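Local structure of GTN Reductase (Agrobacterium tumefaciens, 5N6G) at residues A[101-106]-A[237-242]. The protein is an FMN-containing ene-reductase of the Old Yellow Enzyme family that probably reduces activated carbon-carbon double bonds with NADH or NADPH as electron donor. Residues are numbered along the deposited sequence; the frame is centred on the assembly and turned at random.
Sequences VGRISH and ANDIFE
Ile104 and Asn238 mark the nearest backbone approach, their CA atoms 7.3 Å apart, where the end of a type II' beta turn from Val101 to Ile104, closed by Ile104 N bonding to Val101 O, meets the irregular 237-242 loop. Arg103 supplies the polar half: its chain is extended from CG to NE (chi2 -177°, chi3 -176°) and carries the guanidinium to the carbonyls of Asn238 and Asp239. The direct bond is weak, with Arg103 NH2 3.4 Å from Asn238 O and an N-H...O angle of 136°. One water, lying in the guanidinium plane, accepts from Arg103 NE at 2.9 Å and donates to Asn238 O; another relays Arg103 NH2 to Asp239 O; the third joins Arg103 NH1 to Asp239 OD2. The Asp239 carboxylate therefore meets the arginine through water; Asp239 OD2 lies 4.4 Å from Arg103 NH2, well out of the guanidinium plane. Beside this network Ile104 makes the apolar half, its CD1 3.7 Å and its CG1 3.9 Å from Asn238 CB, while CG2 rests in van der Waals contact with the amide. The Asn238 amide is fixed at both ends, OD1 by Ser126 OG and ND2 by Asn181 O, the latter residue lining the 2-phenylacrylic acid pocket; the Asn238 side chain lies about 5 Å from that ligand. Ile122 O also binds Arg103 NH1, and Lys125 N binds Asp239 OD2. In the eight-stranded TIM barrel, the contact joins the loops following strands 94-99 and 227-231, with Ile104 touching Gln187 and Ile240 touching Glu186 on helix 184-189.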
loop_
_atom_site.group_PDB
_atom_site.type_symbol
_atom_site.label_atom_id
_atom_site.label_comp_id
_atom_site.label_asym_id
_atom_site.label_seq_id
_atom_site.Cartn_x
_atom_site.Cartn_y
_atom_site.Cartn_z
ATOM N N VAL A 101 -6.894 1.923 7.954
ATOM C CA VAL A 101 -7.121 0.506 8.229
ATOM C C VAL A 101 -8.579 0.113 8.387
ATOM O O VAL A 101 -8.879 -1.090 8.383
ATOM C CB VAL A 101 -6.426 0.041 9.516
ATOM C CG1 VAL A 101 -4.933 0.226 9.371
ATOM C CG2 VAL A 101 -6.950 0.780 10.739
ATOM N N GLY A 102 -9.483 1.068 8.548
ATOM C CA GLY A 102 -10.864 0.719 8.842
ATOM C C GLY A 102 -10.989 -0.174 10.056
ATOM O O GLY A 102 -10.478 0.127 11.137
ATOM N N ARG A 103 -11.694 -1.301 9.899
ATOM C CA ARG A 103 -11.993 -2.153 11.043
ATOM C C ARG A 103 -10.780 -2.878 11.632
ATOM O O ARG A 103 -10.918 -3.491 12.698
ATOM C CB ARG A 103 -13.042 -3.195 10.666
ATOM C CG ARG A 103 -12.541 -4.277 9.717
ATOM C CD ARG A 103 -13.690 -5.212 9.347
ATOM N NE ARG A 103 -13.233 -6.320 8.509
ATOM C CZ ARG A 103 -13.852 -7.492 8.417
ATOM N NH1 ARG A 103 -14.977 -7.752 9.078
ATOM N NH2 ARG A 103 -13.338 -8.441 7.641
ATOM N N ILE A 104 -9.627 -2.839 10.970
ATOM C CA ILE A 104 -8.456 -3.608 11.423
ATOM C C ILE A 104 -7.679 -2.705 12.372
ATOM O O ILE A 104 -6.643 -2.129 12.036
ATOM C CB ILE A 104 -7.614 -4.092 10.247
ATOM C CG1 ILE A 104 -8.487 -4.841 9.229
ATOM C CG2 ILE A 104 -6.507 -4.971 10.735
ATOM C CD1 ILE A 104 -9.174 -6.101 9.773
ATOM N N SER A 105 -8.192 -2.580 13.595
ATOM C CA SER A 105 -7.591 -1.700 14.589
ATOM C C SER A 105 -8.053 -2.135 15.980
ATOM O O SER A 105 -8.734 -3.149 16.150
ATOM C CB SER A 105 -7.941 -0.240 14.286
ATOM O OG SER A 105 -7.240 0.693 15.111
ATOM N N HIS A 106 -7.645 -1.360 16.977
ATOM C CA HIS A 106 -7.935 -1.637 18.371
ATOM C C HIS A 106 -8.294 -0.322 19.040
ATOM O O HIS A 106 -7.796 0.731 18.649
ATOM C CB HIS A 106 -6.721 -2.282 19.051
ATOM C CG HIS A 106 -7.000 -2.808 20.424
ATOM N ND1 HIS A 106 -6.737 -2.073 21.561
ATOM C CD2 HIS A 106 -7.482 -4.003 20.850
ATOM C CE1 HIS A 106 -7.074 -2.778 22.624
ATOM N NE2 HIS A 106 -7.512 -3.958 22.220
ATOM N N ALA A 237 -6.451 -11.535 2.996
ATOM C CA ALA A 237 -5.910 -10.778 4.116
ATOM C C ALA A 237 -7.016 -10.147 4.954
ATOM O O ALA A 237 -7.975 -9.579 4.435
ATOM C CB ALA A 237 -4.983 -9.685 3.580
ATOM N N ASN A 238 -6.827 -10.194 6.271
ATOM C CA ASN A 238 -7.686 -9.490 7.216
ATOM C C ASN A 238 -9.153 -9.897 7.070
ATOM O O ASN A 238 -10.075 -9.086 7.233
ATOM C CB ASN A 238 -7.469 -7.986 7.103
ATOM C CG ASN A 238 -6.068 -7.607 7.566
ATOM O OD1 ASN A 238 -5.666 -7.989 8.673
ATOM N ND2 ASN A 238 -5.289 -6.981 6.694
ATOM N N ASP A 239 -9.362 -11.191 6.848
ATOM C CA ASP A 239 -10.655 -11.849 7.027
ATOM C C ASP A 239 -11.698 -11.435 5.992
ATOM O O ASP A 239 -12.898 -11.585 6.246
ATOM C CB ASP A 239 -11.192 -11.577 8.441
ATOM C CG ASP A 239 -12.174 -12.608 8.915
ATOM O OD1 ASP A 239 -12.088 -13.775 8.474
ATOM O OD2 ASP A 239 -13.034 -12.261 9.782
ATOM N N ILE A 240 -11.283 -10.952 4.826
ATOM C CA ILE A 240 -12.185 -10.382 3.829
ATOM C C ILE A 240 -12.462 -11.422 2.750
ATOM O O ILE A 240 -11.669 -12.356 2.545
ATOM C CB ILE A 240 -11.586 -9.078 3.251
ATOM C CG1 ILE A 240 -12.679 -8.177 2.709
ATOM C CG2 ILE A 240 -10.526 -9.362 2.195
ATOM C CD1 ILE A 240 -12.271 -6.726 2.668
ATOM N N PHE A 241 -13.638 -11.324 2.124
ATOM C CA PHE A 241 -14.073 -12.298 1.121
ATOM C C PHE A 241 -14.903 -11.612 0.044
ATOM O O PHE A 241 -15.761 -10.784 0.339
ATOM C CB PHE A 241 -14.890 -13.438 1.757
ATOM C CG PHE A 241 -15.533 -14.377 0.772
ATOM C CD1 PHE A 241 -14.855 -15.497 0.291
ATOM C CD2 PHE A 241 -16.837 -14.171 0.353
ATOM C CE1 PHE A 241 -15.480 -16.372 -0.621
ATOM C CE2 PHE A 241 -17.443 -15.031 -0.536
ATOM C CZ PHE A 241 -16.747 -16.140 -1.023
ATOM N N GLU A 242 -14.662 -11.982 -1.210
ATOM C CA GLU A 242 -15.467 -11.520 -2.338
ATOM C C GLU A 242 -15.629 -12.703 -3.281
ATOM O O GLU A 242 -14.629 -13.258 -3.732
ATOM C CB GLU A 242 -14.796 -10.352 -3.076
ATOM C CG GLU A 242 -15.402 -10.018 -4.417
ATOM C CD GLU A 242 -16.861 -9.635 -4.323
ATOM O OE1 GLU A 242 -17.167 -8.747 -3.492
ATOM O OE2 GLU A 242 -17.709 -10.240 -5.049
HETATM O O HOH W 1 -11.046 -6.602 6.604
HETATM O O HOH W 2 -15.252 -10.454 6.223
HETATM O O HOH W 3 -15.330 -10.627 9.632
#